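Local coordinates for protein Alp7A (Bacillus subtilis, PDB 5EC0) that binds ADP as an actin-like protein of the bacterial cytoskeleton and probably assembles into filaments that help to segregate a plasmid, at residues A[10-15]-A[89-94]; A[125-130]-A[149-154]; A[177-182]-A[234-239]. All coordinates share one frame; numbering follows the deposited sequence.

Contact 1. Residues A[10-15]-A[89-94]. With ADP (adenosine-5'-diphosphate), chain D.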
loop_
_atom_site.group_PDB
_atom_site.type_symbol
_atom_site.label_atom_id
_atom_site.label_comp_id
_atom_site.label_asym_id
_atom_site.label_seq_id
_atom_site.Cartn_x
_atom_site.Cartn_y
_atom_site.Cartn_z
ATOM N N PHE A 10 -2.040 -2.271 4.162
ATOM C CA PHE A 10 -1.545 -3.646 4.045
ATOM C C PHE A 10 -1.520 -4.059 2.571
ATOM O O PHE A 10 -2.428 -4.745 2.095
ATOM C CB PHE A 10 -2.412 -4.627 4.845
ATOM C CG PHE A 10 -2.389 -4.409 6.326
ATOM C CD1 PHE A 10 -1.253 -4.712 7.067
ATOM C CD2 PHE A 10 -3.518 -3.933 6.989
ATOM C CE1 PHE A 10 -1.231 -4.522 8.434
ATOM C CE2 PHE A 10 -3.502 -3.738 8.357
ATOM C CZ PHE A 10 -2.358 -4.032 9.082
ATOM N N GLY A 11 -0.504 -3.621 1.835
ATOM C CA GLY A 11 -0.409 -3.962 0.427
ATOM C C GLY A 11 -0.028 -5.413 0.214
ATOM O O GLY A 11 0.314 -6.121 1.158
ATOM N N ASN A 12 -0.098 -5.864 -1.035
ATOM C CA ASN A 12 0.337 -7.206 -1.383
ATOM C C ASN A 12 1.856 -7.239 -1.540
ATOM O O ASN A 12 2.483 -8.275 -1.337
ATOM C CB ASN A 12 -0.336 -7.686 -2.675
ATOM C CG ASN A 12 -1.852 -7.500 -2.662
ATOM O OD1 ASN A 12 -2.522 -7.803 -1.675
ATOM N ND2 ASN A 12 -2.396 -7.008 -3.771
ATOM N N SER A 13 2.433 -6.094 -1.902
ATOM C CA SER A 13 3.863 -5.988 -2.165
ATOM C C SER A 13 4.601 -5.397 -0.967
ATOM O O SER A 13 5.620 -5.929 -0.520
ATOM C CB SER A 13 4.114 -5.133 -3.407
ATOM O OG SER A 13 5.494 -4.879 -3.593
ATOM N N MET A 14 4.065 -4.300 -0.449
ATOM C CA MET A 14 4.629 -3.621 0.704
ATOM C C MET A 14 3.536 -3.313 1.731
ATOM O O MET A 14 2.450 -2.884 1.381
ATOM C CB MET A 14 5.321 -2.307 0.291
ATOM C CG MET A 14 6.512 -2.444 -0.661
ATOM S SD MET A 14 7.951 -3.341 -0.014
ATOM C CE MET A 14 8.548 -2.207 1.216
ATOM N N TYR A 15 3.847 -3.567 2.993
ATOM C CA TYR A 15 3.198 -2.946 4.131
ATOM C C TYR A 15 3.711 -1.507 4.215
ATOM O O TYR A 15 4.916 -1.299 4.198
ATOM C CB TYR A 15 3.530 -3.725 5.418
ATOM C CG TYR A 15 3.183 -3.017 6.706
ATOM C CD1 TYR A 15 4.038 -2.064 7.257
ATOM C CD2 TYR A 15 2.011 -3.313 7.381
ATOM C CE1 TYR A 15 3.721 -1.413 8.437
ATOM C CE2 TYR A 15 1.690 -2.677 8.580
ATOM C CZ TYR A 15 2.544 -1.719 9.091
ATOM O OH TYR A 15 2.232 -1.088 10.262
ATOM N N HIS A 89 -4.330 -13.101 0.469
ATOM C CA HIS A 89 -4.906 -13.645 1.694
ATOM C C HIS A 89 -6.061 -12.781 2.221
ATOM O O HIS A 89 -6.087 -11.563 2.018
ATOM C CB HIS A 89 -3.825 -13.808 2.771
ATOM C CG HIS A 89 -3.126 -12.533 3.131
ATOM N ND1 HIS A 89 -2.162 -11.960 2.331
ATOM C CD2 HIS A 89 -3.252 -11.720 4.209
ATOM C CE1 HIS A 89 -1.722 -10.851 2.899
ATOM N NE2 HIS A 89 -2.368 -10.681 4.039
ATOM N N ASN A 90 -7.018 -13.428 2.881
ATOM C CA ASN A 90 -8.126 -12.731 3.522
ATOM C C ASN A 90 -7.578 -11.840 4.635
ATOM O O ASN A 90 -7.113 -12.328 5.667
ATOM C CB ASN A 90 -9.153 -13.738 4.060
ATOM C CG ASN A 90 -10.420 -13.071 4.575
ATOM O OD1 ASN A 90 -10.376 -11.990 5.164
ATOM N ND2 ASN A 90 -11.560 -13.723 4.359
ATOM N N LYS A 91 -7.628 -10.530 4.415
ATOM C CA LYS A 91 -6.954 -9.584 5.292
ATOM C C LYS A 91 -7.518 -9.599 6.714
ATOM O O LYS A 91 -6.824 -9.229 7.670
ATOM C CB LYS A 91 -7.047 -8.171 4.711
ATOM C CG LYS A 91 -6.459 -8.026 3.309
ATOM C CD LYS A 91 -4.937 -8.006 3.345
ATOM C CE LYS A 91 -4.350 -7.688 1.976
ATOM N NZ LYS A 91 -2.875 -7.905 1.959
ATOM N N VAL A 92 -8.772 -10.039 6.845
ATOM C CA VAL A 92 -9.461 -10.017 8.130
ATOM C C VAL A 92 -9.127 -11.237 8.983
ATOM O O VAL A 92 -8.801 -11.104 10.158
ATOM C CB VAL A 92 -10.991 -9.935 7.950
ATOM C CG1 VAL A 92 -11.692 -9.954 9.301
ATOM C CG2 VAL A 92 -11.367 -8.683 7.180
ATOM N N GLU A 93 -9.196 -12.423 8.388
ATOM C CA GLU A 93 -9.049 -13.656 9.158
ATOM C C GLU A 93 -7.605 -14.175 9.229
ATOM O O GLU A 93 -7.286 -15.028 10.054
ATOM C CB GLU A 93 -9.981 -14.716 8.578
ATOM C CG GLU A 93 -11.448 -14.313 8.693
ATOM C CD GLU A 93 -12.363 -15.223 7.910
ATOM O OE1 GLU A 93 -11.880 -15.832 6.933
ATOM O OE2 GLU A 93 -13.558 -15.340 8.272
ATOM N N SER A 94 -6.737 -13.646 8.377
ATOM C CA SER A 94 -5.322 -13.985 8.403
ATOM C C SER A 94 -4.565 -13.205 9.472
ATOM O O SER A 94 -4.813 -12.021 9.676
ATOM C CB SER A 94 -4.683 -13.717 7.047
ATOM O OG SER A 94 -3.277 -13.728 7.160
HETATM P PB ADP D . 0.081 -4.300 -4.564
HETATM O O1B ADP D . -0.204 -3.835 -3.141
HETATM O O2B ADP D . -0.997 -5.147 -5.219
HETATM O O3B ADP D . 1.454 -4.881 -4.809
HETATM P PA ADP D . 1.014 -1.619 -5.140
HETATM O O1A ADP D . 1.760 -1.742 -3.830
HETATM O O2A ADP D . 0.214 -0.366 -5.446
HETATM O O3A ADP D . 0.082 -2.919 -5.413
HETATM O "O5'" ADP D . 2.047 -1.828 -6.339
HETATM C "C5'" ADP D . 3.245 -2.580 -6.195
HETATM C "C4'" ADP D . 4.066 -2.202 -7.410
HETATM O "O4'" ADP D . 4.580 -0.890 -7.206
HETATM C "C3'" ADP D . 5.280 -3.079 -7.651
HETATM O "O3'" ADP D . 4.995 -4.066 -8.641
HETATM C "C2'" ADP D . 6.336 -2.123 -8.172
HETATM O "O2'" ADP D . 6.537 -2.404 -9.557
HETATM C "C1'" ADP D . 5.737 -0.730 -8.016
HETATM N N9 ADP D . 6.635 0.256 -7.373
HETATM C C8 ADP D . 6.830 1.498 -7.866
HETATM N N7 ADP D . 7.688 2.201 -7.093
HETATM C C5 ADP D . 8.042 1.404 -6.073
HETATM C C6 ADP D . 8.933 1.567 -4.907
HETATM N N6 ADP D . 9.589 2.745 -4.721
HETATM N N1 ADP D . 9.049 0.520 -4.062
HETATM C C2 ADP D . 8.387 -0.639 -4.283
HETATM N N3 ADP D . 7.553 -0.869 -5.328
HETATM C C4 ADP D . 7.351 0.114 -6.252
#

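Contact 2. Residues A[125-130]-A[149-154]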
loop_
_atom_site.group_PDB
_atom_site.type_symbol
_atom_site.label_atom_id
_atom_site.label_comp_id
_atom_site.label_asym_id
_atom_site.label_seq_id
_atom_site.Cartn_x
_atom_site.Cartn_y
_atom_site.Cartn_z
ATOM N N PHE A 125 -6.104 4.442 15.137
ATOM C CA PHE A 125 -5.537 3.522 14.158
ATOM C C PHE A 125 -6.474 3.465 12.971
ATOM O O PHE A 125 -7.699 3.390 13.138
ATOM C CB PHE A 125 -5.346 2.117 14.757
ATOM C CG PHE A 125 -4.855 1.072 13.765
ATOM C CD1 PHE A 125 -5.749 0.337 12.994
ATOM C CD2 PHE A 125 -3.489 0.806 13.631
ATOM C CE1 PHE A 125 -5.296 -0.620 12.097
ATOM C CE2 PHE A 125 -3.034 -0.148 12.735
ATOM C CZ PHE A 125 -3.925 -0.858 11.973
ATOM N N GLN A 126 -5.904 3.469 11.773
ATOM C CA GLN A 126 -6.717 3.418 10.587
ATOM C C GLN A 126 -6.042 2.541 9.539
ATOM O O GLN A 126 -4.822 2.631 9.297
ATOM C CB GLN A 126 -6.958 4.840 10.066
ATOM C CG GLN A 126 -8.222 5.026 9.310
ATOM C CD GLN A 126 -8.452 6.466 8.880
ATOM O OE1 GLN A 126 -9.589 6.857 8.625
ATOM N NE2 GLN A 126 -7.373 7.254 8.778
ATOM N N THR A 127 -6.833 1.664 8.944
ATOM C CA THR A 127 -6.378 0.887 7.802
ATOM C C THR A 127 -7.533 0.821 6.790
ATOM O O THR A 127 -8.423 1.694 6.791
ATOM C CB THR A 127 -5.861 -0.525 8.228
ATOM O OG1 THR A 127 -5.296 -1.188 7.095
ATOM C CG2 THR A 127 -6.967 -1.404 8.857
ATOM N N MET A 128 -7.518 -0.171 5.909
ATOM C CA MET A 128 -8.538 -0.254 4.866
ATOM C C MET A 128 -8.592 -1.675 4.315
ATOM O O MET A 128 -7.727 -2.489 4.629
ATOM C CB MET A 128 -8.259 0.769 3.746
ATOM C CG MET A 128 -6.787 0.910 3.414
ATOM S SD MET A 128 -6.331 2.254 2.294
ATOM C CE MET A 128 -4.556 2.189 2.460
ATOM N N LEU A 129 -9.613 -1.971 3.514
ATOM C CA LEU A 129 -9.751 -3.289 2.880
ATOM C C LEU A 129 -9.831 -3.182 1.355
ATOM O O LEU A 129 -10.442 -2.253 0.829
ATOM C CB LEU A 129 -10.996 -4.013 3.392
ATOM C CG LEU A 129 -10.923 -4.612 4.795
ATOM C CD1 LEU A 129 -12.220 -5.336 5.085
ATOM C CD2 LEU A 129 -9.730 -5.550 4.897
ATOM N N PRO A 130 -9.238 -4.147 0.648
ATOM C CA PRO A 130 -9.304 -4.180 -0.825
ATOM C C PRO A 130 -10.713 -4.485 -1.342
ATOM O O PRO A 130 -11.473 -5.220 -0.708
ATOM C CB PRO A 130 -8.323 -5.302 -1.206
ATOM C CG PRO A 130 -8.289 -6.225 0.003
ATOM C CD PRO A 130 -8.518 -5.308 1.214
ATOM N N SER A 149 -11.928 -3.995 14.332
ATOM C CA SER A 149 -11.946 -4.658 15.633
ATOM C C SER A 149 -10.710 -5.506 15.891
ATOM O O SER A 149 -10.354 -5.772 17.038
ATOM C CB SER A 149 -13.193 -5.534 15.749
ATOM O OG SER A 149 -14.352 -4.728 15.696
ATOM N N LYS A 150 -10.065 -5.939 14.816
ATOM C CA LYS A 150 -8.878 -6.769 14.916
ATOM C C LYS A 150 -7.740 -6.003 15.584
ATOM O O LYS A 150 -6.823 -6.591 16.149
ATOM C CB LYS A 150 -8.447 -7.246 13.529
ATOM C CG LYS A 150 -8.134 -8.719 13.447
ATOM C CD LYS A 150 -7.397 -9.039 12.163
ATOM C CE LYS A 150 -6.611 -10.340 12.289
ATOM N NZ LYS A 150 -5.611 -10.417 11.197
ATOM N N PHE A 151 -7.807 -4.684 15.516
ATOM C CA PHE A 151 -6.698 -3.869 15.970
ATOM C C PHE A 151 -7.040 -3.099 17.244
ATOM O O PHE A 151 -6.150 -2.843 18.059
ATOM C CB PHE A 151 -6.252 -2.946 14.840
ATOM C CG PHE A 151 -5.726 -3.693 13.655
ATOM C CD1 PHE A 151 -6.581 -4.075 12.624
ATOM C CD2 PHE A 151 -4.390 -4.077 13.599
ATOM C CE1 PHE A 151 -6.109 -4.793 11.545
ATOM C CE2 PHE A 151 -3.910 -4.805 12.533
ATOM C CZ PHE A 151 -4.772 -5.166 11.497
ATOM N N LEU A 152 -8.322 -2.765 17.419
ATOM C CA LEU A 152 -8.816 -2.140 18.652
ATOM C C LEU A 152 -8.404 -2.916 19.914
ATOM O O LEU A 152 -8.385 -4.154 19.928
ATOM C CB LEU A 152 -10.351 -2.019 18.610
ATOM C CG LEU A 152 -11.010 -1.056 19.598
ATOM C CD1 LEU A 152 -10.478 0.354 19.358
ATOM C CD2 LEU A 152 -12.542 -1.074 19.481
ATOM N N GLY A 153 -8.079 -2.185 20.977
ATOM C CA GLY A 153 -7.756 -2.810 22.250
ATOM C C GLY A 153 -6.271 -3.022 22.522
ATOM O O GLY A 153 -5.391 -2.403 21.893
ATOM N N THR A 154 -6.009 -3.928 23.458
ATOM C CA THR A 154 -4.689 -4.162 24.019
ATOM C C THR A 154 -4.018 -5.404 23.425
ATOM O O THR A 154 -4.610 -6.481 23.386
ATOM C CB THR A 154 -4.787 -4.329 25.540
ATOM O OG1 THR A 154 -5.429 -3.178 26.097
ATOM C CG2 THR A 154 -3.394 -4.514 26.164
#

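Contact 3. Residues A[177-182]-A[234-239]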
loop_
_atom_site.group_PDB
_atom_site.type_symbol
_atom_site.label_atom_id
_atom_site.label_comp_id
_atom_site.label_asym_id
_atom_site.label_seq_id
_atom_site.Cartn_x
_atom_site.Cartn_y
_atom_site.Cartn_z
ATOM N N CYS A 177 -11.717 1.312 9.633
ATOM C CA CYS A 177 -11.285 0.661 8.399
ATOM C C CYS A 177 -12.041 1.260 7.209
ATOM O O CYS A 177 -13.268 1.235 7.192
ATOM C CB CYS A 177 -11.516 -0.838 8.473
ATOM S SG CYS A 177 -10.958 -1.685 7.002
ATOM N N ARG A 178 -11.301 1.811 6.244
ATOM C CA ARG A 178 -11.878 2.446 5.065
ATOM C C ARG A 178 -11.849 1.493 3.867
ATOM O O ARG A 178 -11.523 0.324 4.013
ATOM C CB ARG A 178 -11.119 3.736 4.723
ATOM C CG ARG A 178 -10.943 4.686 5.888
ATOM C CD ARG A 178 -12.272 5.078 6.580
ATOM N NE ARG A 178 -11.956 5.962 7.697
ATOM C CZ ARG A 178 -12.799 6.807 8.276
ATOM N NH1 ARG A 178 -14.052 6.891 7.863
ATOM N NH2 ARG A 178 -12.379 7.569 9.276
ATOM N N ILE A 179 -12.196 1.996 2.689
ATOM C CA ILE A 179 -12.182 1.188 1.472
ATOM C C ILE A 179 -11.012 1.594 0.599
ATOM O O ILE A 179 -10.949 2.756 0.157
ATOM C CB ILE A 179 -13.497 1.345 0.643
ATOM C CG1 ILE A 179 -14.717 1.042 1.505
ATOM C CG2 ILE A 179 -13.479 0.424 -0.589
ATOM C CD1 ILE A 179 -16.021 1.603 0.929
ATOM N N GLU A 180 -10.094 0.657 0.361
ATOM C CA GLU A 180 -8.990 0.876 -0.587
ATOM C C GLU A 180 -9.487 1.420 -1.929
ATOM O O GLU A 180 -10.603 1.104 -2.355
ATOM C CB GLU A 180 -8.209 -0.421 -0.843
ATOM C CG GLU A 180 -7.005 -0.611 0.038
ATOM C CD GLU A 180 -6.240 -1.892 -0.273
ATOM O OE1 GLU A 180 -5.904 -2.129 -1.451
ATOM O OE2 GLU A 180 -5.984 -2.663 0.672
ATOM N N SER A 181 -8.644 2.233 -2.570
ATOM C CA SER A 181 -8.900 2.840 -3.883
ATOM C C SER A 181 -9.909 3.985 -3.799
ATOM O O SER A 181 -9.652 5.085 -4.296
ATOM C CB SER A 181 -9.371 1.782 -4.893
ATOM O OG SER A 181 -8.585 0.609 -4.783
ATOM N N GLU A 182 -11.060 3.730 -3.184
ATOM C CA GLU A 182 -12.034 4.792 -2.973
ATOM C C GLU A 182 -11.473 5.838 -2.027
ATOM O O GLU A 182 -11.594 7.031 -2.310
ATOM C CB GLU A 182 -13.363 4.237 -2.436
ATOM C CG GLU A 182 -14.468 5.282 -2.219
ATOM C CD GLU A 182 -14.393 5.963 -0.857
ATOM O OE1 GLU A 182 -13.771 5.398 0.066
ATOM O OE2 GLU A 182 -14.951 7.069 -0.703
ATOM N N ASP A 234 -22.132 -1.112 -7.379
ATOM C CA ASP A 234 -21.722 -1.320 -8.767
ATOM C C ASP A 234 -20.591 -0.386 -9.188
ATOM O O ASP A 234 -19.968 -0.595 -10.234
ATOM C CB ASP A 234 -22.910 -1.131 -9.712
ATOM C CG ASP A 234 -23.906 -2.266 -9.626
ATOM O OD1 ASP A 234 -23.474 -3.441 -9.707
ATOM O OD2 ASP A 234 -25.116 -1.977 -9.485
ATOM N N SER A 235 -20.329 0.635 -8.373
ATOM C CA SER A 235 -19.295 1.619 -8.684
ATOM C C SER A 235 -17.910 1.170 -8.225
ATOM O O SER A 235 -16.932 1.902 -8.391
ATOM C CB SER A 235 -19.630 2.968 -8.045
ATOM O OG SER A 235 -20.922 3.409 -8.431
ATOM N N PHE A 236 -17.848 -0.030 -7.647
ATOM C CA PHE A 236 -16.608 -0.611 -7.132
ATOM C C PHE A 236 -16.295 -1.886 -7.890
ATOM O O PHE A 236 -17.071 -2.839 -7.816
ATOM C CB PHE A 236 -16.711 -0.976 -5.639
ATOM C CG PHE A 236 -16.974 0.175 -4.707
ATOM C CD1 PHE A 236 -18.276 0.605 -4.458
ATOM C CD2 PHE A 236 -15.932 0.760 -4.001
ATOM C CE1 PHE A 236 -18.524 1.634 -3.565
ATOM C CE2 PHE A 236 -16.162 1.796 -3.107
ATOM C CZ PHE A 236 -17.465 2.235 -2.885
ATOM N N VAL A 237 -15.162 -1.948 -8.586
ATOM C CA VAL A 237 -14.837 -3.167 -9.322
ATOM C C VAL A 237 -13.370 -3.562 -9.148
ATOM O O VAL A 237 -12.488 -2.711 -9.166
ATOM C CB VAL A 237 -15.168 -3.014 -10.824
ATOM C CG1 VAL A 237 -14.626 -4.190 -11.624
ATOM C CG2 VAL A 237 -16.687 -2.874 -11.037
ATOM N N SER A 238 -13.126 -4.860 -8.953
ATOM C CA SER A 238 -11.772 -5.396 -8.879
ATOM C C SER A 238 -11.484 -6.395 -10.009
ATOM O O SER A 238 -12.324 -7.236 -10.319
ATOM C CB SER A 238 -11.547 -6.057 -7.523
ATOM O OG SER A 238 -10.171 -6.309 -7.307
ATOM N N ASN A 239 -10.298 -6.303 -10.620
ATOM C CA ASN A 239 -9.871 -7.256 -11.667
ATOM C C ASN A 239 -8.671 -8.108 -11.272
ATOM O O ASN A 239 -7.816 -7.637 -10.525
ATOM C CB ASN A 239 -9.507 -6.508 -12.942
ATOM C CG ASN A 239 -10.701 -5.924 -13.636
ATOM O OD1 ASN A 239 -11.464 -6.634 -14.287
ATOM N ND2 ASN A 239 -10.870 -4.615 -13.512
#

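Contact 1. Residues A[10-15]-A[89-94]
Lys-91 reaches from the loop before helix 95-112 to the backbone carbonyl of Phe-10. Asn-90 comes first: its OD1 accepts from Val-92 N at 3.0 Å, in the plane of the amide carbonyl, forming an Asx turn that bends the chain at Lys-91. Lys-91 then bends at chi2 (-76°) and runs out straight, its side chain touching Leu-129 and Pro-130, so a long chain with a polar tip suits a buried path ending at a carbonyl. NZ meets Phe-10 O at 3.2 Å from above the carbonyl plane, not along a lone pair, and also lies 3.7 Å from Asn-12 OD1, a distance for electrostatic attraction and not a bond. Val-92 turns to Met-143 and Met-147, and Ser-94 OG caps helix 95-112 by a hydrogen bond with Ile-96 N. With OD1 of Asn-12 on the lysine side, its ND2 donates to O2B of ADP at 2.7 Å, while Asn-12 N donates to O1B of ADP at 2.9 Å. Gly-11 fits beside them because Met-14 O occupies the space a side chain would need. Such a tight turn between the first two strands, whose Asn-12 binds the beta-phosphate, is the first phosphate-binding loop of the actin fold.

Contact 2. Residues A[125-130]-A[149-154]
Phe-125 and Phe-151 lie against each other as an offset stack in the domain of the actin fold built round the larger sheet. Phe-125 belongs to strand 119-129, and Phe-151 to the turn that leads from helix 140-149 into strand 153-159. Their ring planes are tilted by 19°. The centroids stand 4.6 Å apart, and with CE1 of Phe-125 lying toward the rim of its partner, neither ring is centred on the other. The shift puts the start of the Phe-151 side chain over the neighbouring ring: its CB sits 4.1 Å from the centroid of the Phe-125 ring in a CH-pi contact over the face. Phe-125 gets there by swinging CG opposite its own backbone N (chi1 176°), which carries the ring off the strand toward the turn. Flat, apolar phenylalanines suit this buried site, where Phe-101 from helix 95-112 meets Phe-151 edge-to-face and the Phe-125 ring with planes at about 75°. Thr-127, two residues further along the same strand, points to the same side and brings its methyl, CG2, obliquely to within 4.4 Å of Phe-151 CE1. Its branched side chain serves both needs of the place, because OG1 is hydrogen-bonded to Val-8 O in the adjacent strand while the methyl joins the aromatic pair. Phe-125 CE1 lies over the face of the Phe-151 ring, offset toward the rim, 3.5 Å from Phe-151 CG.

Contact 3. Residues A[177-182]-A[234-239]
The ring of Phe-236 is met chiefly at CE2 by two side chains that come from the other segment, Ile-179 and Glu-182. The side chains of Ile-179 and Phe-236 cross at about a right angle, and both isoleucine branches touch: CG2 comes obliquely to 3.9 Å from Phe-236 CE2, and CD1 is 4.1 Å from Phe-236 CZ. Glu-182 brings only the aliphatic part of its chain, with CB 3.8 Å and CG 4.0 Å from Phe-236 CE2. The glutamate chain then bends at chi2 (-86°), which turns the carboxylate away from the aromatic ring and toward Arg-185, where OE2 forms a salt bridge. This division suits the residue well, methylenes against the ring and charge to an arginine. Ile-131 and Phe-140, the latter edge-to-face with Phe-236, add to the apolar surroundings.

The rest of 234-239 is much looser. Val-237 turns from the packed face and is partly exposed, as is Asn-239. Asp-234, in the 3-10 turn leading into the strand, is open to solvent, fitting for a charged residue. Ser-238 has a short side chain that stops well before 177-182, and its OG is hydrogen-bonded to Asp-219 OD1. The contact therefore rests on one large aromatic residue, reaching from edge strand 236-239 of the five-stranded sheet to the end of strand 166-179 in the larger one. By family, it joins the two domains of the actin fold, away from the nucleotide site.

Overall arrangement
From the N terminus, the chain runs through strand 2-10 into the phosphate loop, and contact 1 closes a long excursion through the strands up to 65-71. Helix 95-112 leads on to strand 119-129, where contact 2 opens; it closes a short loop holding helices 131-134 and 140-149. Contact 3 then closes the path from strand 166-179 to strand 236-239. The three follow in series, none nested or crossed. Contacts 1 and 2 meet through the rings of Phe-10 and Phe-151, while strand 119-129 of contact 2 pairs with strand 166-179 of contact 3, with Gln-126 bonded to Arg-178. Together they connect the ADP site, the larger sheet and the second domain.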